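Local coordinates for transcriptional regulatory protein (PDB 6G8H) that binds the flavonoid naringenin and probably acts as a TetR-family repressor of transcription that responds to flavonoids, at residues 86-91 with 172-177. Residues are numbered along the deposited sequence; the frame is centred on the assembly and turned at random.
Sequences YLHTFI and LTEEAI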
ATOM      1  N   TYR B  86       9.663  -1.168 -12.628  1.00 71.44           N
ATOM      2  CA  TYR B  86       9.201  -0.620 -11.324  1.00 66.51           C
ATOM      3  C   TYR B  86       8.349  -1.670 -10.611  1.00 65.27           C
ATOM      4  O   TYR B  86       8.557  -1.904  -9.405  1.00 63.92           O
ATOM      5  CB  TYR B  86       8.395   0.657 -11.547  1.00 62.81           C
ATOM      6  CG  TYR B  86       7.727   1.215 -10.320  1.00 62.88           C
ATOM      7  CD1 TYR B  86       8.471   1.567  -9.214  1.00 65.18           C
ATOM      8  CD2 TYR B  86       6.362   1.423 -10.265  1.00 62.35           C
ATOM      9  CE1 TYR B  86       7.885   2.088  -8.073  1.00 66.78           C
ATOM     10  CE2 TYR B  86       5.765   1.991  -9.147  1.00 69.00           C
ATOM     11  CZ  TYR B  86       6.527   2.330  -8.035  1.00 67.37           C
ATOM     12  OH  TYR B  86       5.975   2.870  -6.890  1.00 59.48           O
ATOM     13  N   LEU B  87       7.412  -2.279 -11.332  1.00 65.54           N
ATOM     14  CA  LEU B  87       6.528  -3.324 -10.774  1.00 69.77           C
ATOM     15  C   LEU B  87       7.329  -4.597 -10.478  1.00 73.27           C
ATOM     16  O   LEU B  87       6.973  -5.279  -9.499  1.00 71.35           O
ATOM     17  CB  LEU B  87       5.390  -3.615 -11.752  1.00 70.30           C
ATOM     18  CG  LEU B  87       4.394  -2.482 -11.974  1.00 69.20           C
ATOM     19  CD1 LEU B  87       3.213  -3.008 -12.747  1.00 73.54           C
ATOM     20  CD2 LEU B  87       3.904  -1.891 -10.681  1.00 71.32           C
ATOM     21  N   HIS B  88       8.338  -4.934 -11.288  1.00 75.64           N
ATOM     22  CA  HIS B  88       9.199  -6.125 -11.062  1.00 80.70           C
ATOM     23  C   HIS B  88       9.948  -5.888  -9.759  1.00 76.34           C
ATOM     24  O   HIS B  88       9.996  -6.788  -8.942  1.00 79.25           O
ATOM     25  CB  HIS B  88      10.091  -6.483 -12.268  1.00 89.67           C
ATOM     26  CG  HIS B  88       9.351  -7.297 -13.281  1.00107.73           C
ATOM     27  ND1 HIS B  88       9.114  -8.653 -13.101  1.00125.49           N
ATOM     28  CD2 HIS B  88       8.733  -6.958 -14.444  1.00116.56           C
ATOM     29  CE1 HIS B  88       8.398  -9.116 -14.118  1.00130.17           C
ATOM     30  NE2 HIS B  88       8.152  -8.089 -14.961  1.00123.44           N
ATOM     31  N   THR B  89      10.458  -4.698  -9.513  1.00 81.75           N
ATOM     32  CA  THR B  89      11.196  -4.411  -8.246  1.00 88.58           C
ATOM     33  C   THR B  89      10.264  -4.591  -7.043  1.00 91.30           C
ATOM     34  O   THR B  89      10.729  -5.094  -6.031  1.00 98.00           O
ATOM     35  CB  THR B  89      11.864  -3.038  -8.258  1.00 86.03           C
ATOM     36  OG1 THR B  89      10.862  -2.023  -8.104  1.00 82.36           O
ATOM     37  CG2 THR B  89      12.693  -2.869  -9.515  1.00 89.94           C
ATOM     38  N   PHE B  90       9.005  -4.211  -7.164  1.00 87.92           N
ATOM     39  CA  PHE B  90       7.989  -4.374  -6.108  1.00 86.04           C
ATOM     40  C   PHE B  90       7.794  -5.830  -5.731  1.00 88.14           C
ATOM     41  O   PHE B  90       7.772  -6.157  -4.538  1.00102.02           O
ATOM     42  CB  PHE B  90       6.621  -3.899  -6.600  1.00 89.58           C
ATOM     43  CG  PHE B  90       6.148  -2.789  -5.736  1.00 80.85           C
ATOM     44  CD1 PHE B  90       5.764  -3.045  -4.445  1.00 84.33           C
ATOM     45  CD2 PHE B  90       6.275  -1.486  -6.158  1.00 84.41           C
ATOM     46  CE1 PHE B  90       5.457  -2.001  -3.596  1.00 89.44           C
ATOM     47  CE2 PHE B  90       5.965  -0.445  -5.309  1.00 86.18           C
ATOM     48  CZ  PHE B  90       5.541  -0.706  -4.035  1.00 87.87           C
ATOM     49  N   ILE B  91       7.580  -6.651  -6.749  1.00 82.12           N
ATOM     50  CA  ILE B  91       7.196  -8.077  -6.585  1.00 82.29           C
ATOM     51  C   ILE B  91       8.414  -8.831  -6.065  1.00 77.56           C
ATOM     52  O   ILE B  91       8.261  -9.560  -5.117  1.00 92.91           O
ATOM     53  CB  ILE B  91       6.615  -8.632  -7.909  1.00 92.12           C
ATOM     54  CG1 ILE B  91       5.221  -8.032  -8.158  1.00 93.53           C
ATOM     55  CG2 ILE B  91       6.574 -10.153  -7.939  1.00 89.14           C
ATOM     56  CD1 ILE B  91       4.814  -7.939  -9.603  1.00 92.96           C
ATOM     57  N   LEU B 172       0.102 -12.478  -9.925  1.00113.30           N
ATOM     58  CA  LEU B 172      -0.244 -11.853 -11.229  1.00122.37           C
ATOM     59  C   LEU B 172       0.855 -12.242 -12.213  1.00117.83           C
ATOM     60  O   LEU B 172       2.034 -11.957 -11.956  1.00110.06           O
ATOM     61  CB  LEU B 172      -0.397 -10.335 -11.048  1.00139.00           C
ATOM     62  CG  LEU B 172      -1.664  -9.902 -10.285  1.00149.14           C
ATOM     63  CD1 LEU B 172      -1.494  -8.559  -9.572  1.00142.11           C
ATOM     64  CD2 LEU B 172      -2.894  -9.908 -11.190  1.00151.79           C
ATOM     65  N   THR B 173       0.436 -12.927 -13.272  1.00114.02           N
ATOM     66  CA  THR B 173       1.212 -13.389 -14.441  1.00114.56           C
ATOM     67  C   THR B 173       1.842 -12.181 -15.139  1.00110.23           C
ATOM     68  O   THR B 173       1.406 -11.061 -14.883  1.00120.04           O
ATOM     69  CB  THR B 173       0.276 -14.191 -15.371  1.00127.42           C
ATOM     70  OG1 THR B 173      -0.837 -13.375 -15.762  1.00116.77           O
ATOM     71  CG2 THR B 173      -0.232 -15.478 -14.747  1.00133.45           C
ATOM     72  N   GLU B 174       2.834 -12.396 -15.991  1.00114.70           N
ATOM     73  CA  GLU B 174       3.439 -11.323 -16.831  1.00117.98           C
ATOM     74  C   GLU B 174       2.361 -10.662 -17.704  1.00117.08           C
ATOM     75  O   GLU B 174       2.456  -9.466 -17.934  1.00113.16           O
ATOM     76  CB  GLU B 174       4.604 -11.851 -17.665  1.00120.07           C
ATOM     77  CG  GLU B 174       5.953 -11.578 -17.024  1.00126.15           C
ATOM     78  CD  GLU B 174       7.170 -11.756 -17.927  1.00134.70           C
ATOM     79  OE1 GLU B 174       8.232 -11.206 -17.583  1.00138.15           O
ATOM     80  OE2 GLU B 174       7.065 -12.440 -18.973  1.00135.77           O
ATOM     81  N   GLU B 175       1.360 -11.396 -18.166  1.00122.00           N
ATOM     82  CA  GLU B 175       0.266 -10.863 -19.033  1.00126.91           C
ATOM     83  C   GLU B 175      -0.578  -9.857 -18.238  1.00108.72           C
ATOM     84  O   GLU B 175      -1.051  -8.882 -18.842  1.00103.87           O
ATOM     85  CB  GLU B 175      -0.631 -11.981 -19.591  1.00137.11           C
ATOM     86  CG  GLU B 175      -0.027 -12.767 -20.750  1.00144.87           C
ATOM     87  CD  GLU B 175       0.513 -14.158 -20.425  1.00151.21           C
ATOM     88  OE1 GLU B 175       0.936 -14.392 -19.258  1.00141.23           O
ATOM     89  OE2 GLU B 175       0.516 -15.013 -21.347  1.00144.75           O
ATOM     90  N   ALA B 176      -0.802 -10.119 -16.950  1.00103.04           N
ATOM     91  CA  ALA B 176      -1.613  -9.284 -16.025  1.00104.10           C
ATOM     92  C   ALA B 176      -0.849  -7.987 -15.705  1.00 99.10           C
ATOM     93  O   ALA B 176      -1.482  -6.910 -15.624  1.00 95.01           O
ATOM     94  CB  ALA B 176      -1.952 -10.059 -14.775  1.00 99.92           C
ATOM     95  N   ILE B 177       0.478  -8.086 -15.595  1.00 88.36           N
ATOM     96  CA  ILE B 177       1.380  -6.921 -15.412  1.00 86.10           C
ATOM     97  C   ILE B 177       1.270  -6.016 -16.632  1.00 86.20           C
ATOM     98  O   ILE B 177       1.116  -4.822 -16.408  1.00 96.49           O
ATOM     99  CB  ILE B 177       2.819  -7.363 -15.086  1.00 89.78           C
ATOM    100  CG1 ILE B 177       2.869  -7.952 -13.674  1.00101.81           C
ATOM    101  CG2 ILE B 177       3.813  -6.219 -15.242  1.00 85.97           C
ATOM    102  CD1 ILE B 177       4.185  -8.587 -13.301  1.00109.75           C
TER
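Ile177 projects from the first turn of helix 174-192 toward helix 75-91 and meets Leu87, His88 and Ile91 there. Its two branches have different partners. CG1 stands anti to the carbonyl carbon (chi1 -71°), and the extended chain beyond it carries CD1 to Ile91, where the two CD1 methyls meet tip to tip at 3.8 Å. The other branch ends in CG2, which lies 4.1 Å from CD1 of Leu87; the two side chains run alongside each other, pointing opposite ways. CD1 of Ile177 sits obliquely to the His88 ring, 4.3 Å from its CE1.

The same imidazole also lies near Glu174, whose side chain crosses it at about a right angle. OE1 of Glu174 is 4.0 Å from CE1 of His88, and the ring and carboxylate planes stand 82° apart. Any electrostatic attraction would depend on the charge of His88. His88 and Glu174 thus lie beside the apolar contact of Leu87, Ile91 and Ile177, and no hydrogen bond crosses between the segments.

On the second segment, Thr173 is the N-cap of helix 174-192, its OG1 accepting a weak bond from Ala176 N. Leu87 also packs on Val157 and Leu161. Phe90, on the same helix, touches R-naringenin and Pro162 of the ligand pocket. The contact therefore joins the start of the last helix to a pocket-lining helix in the all-helical C-terminal ligand-binding domain of a TetR-family regulator.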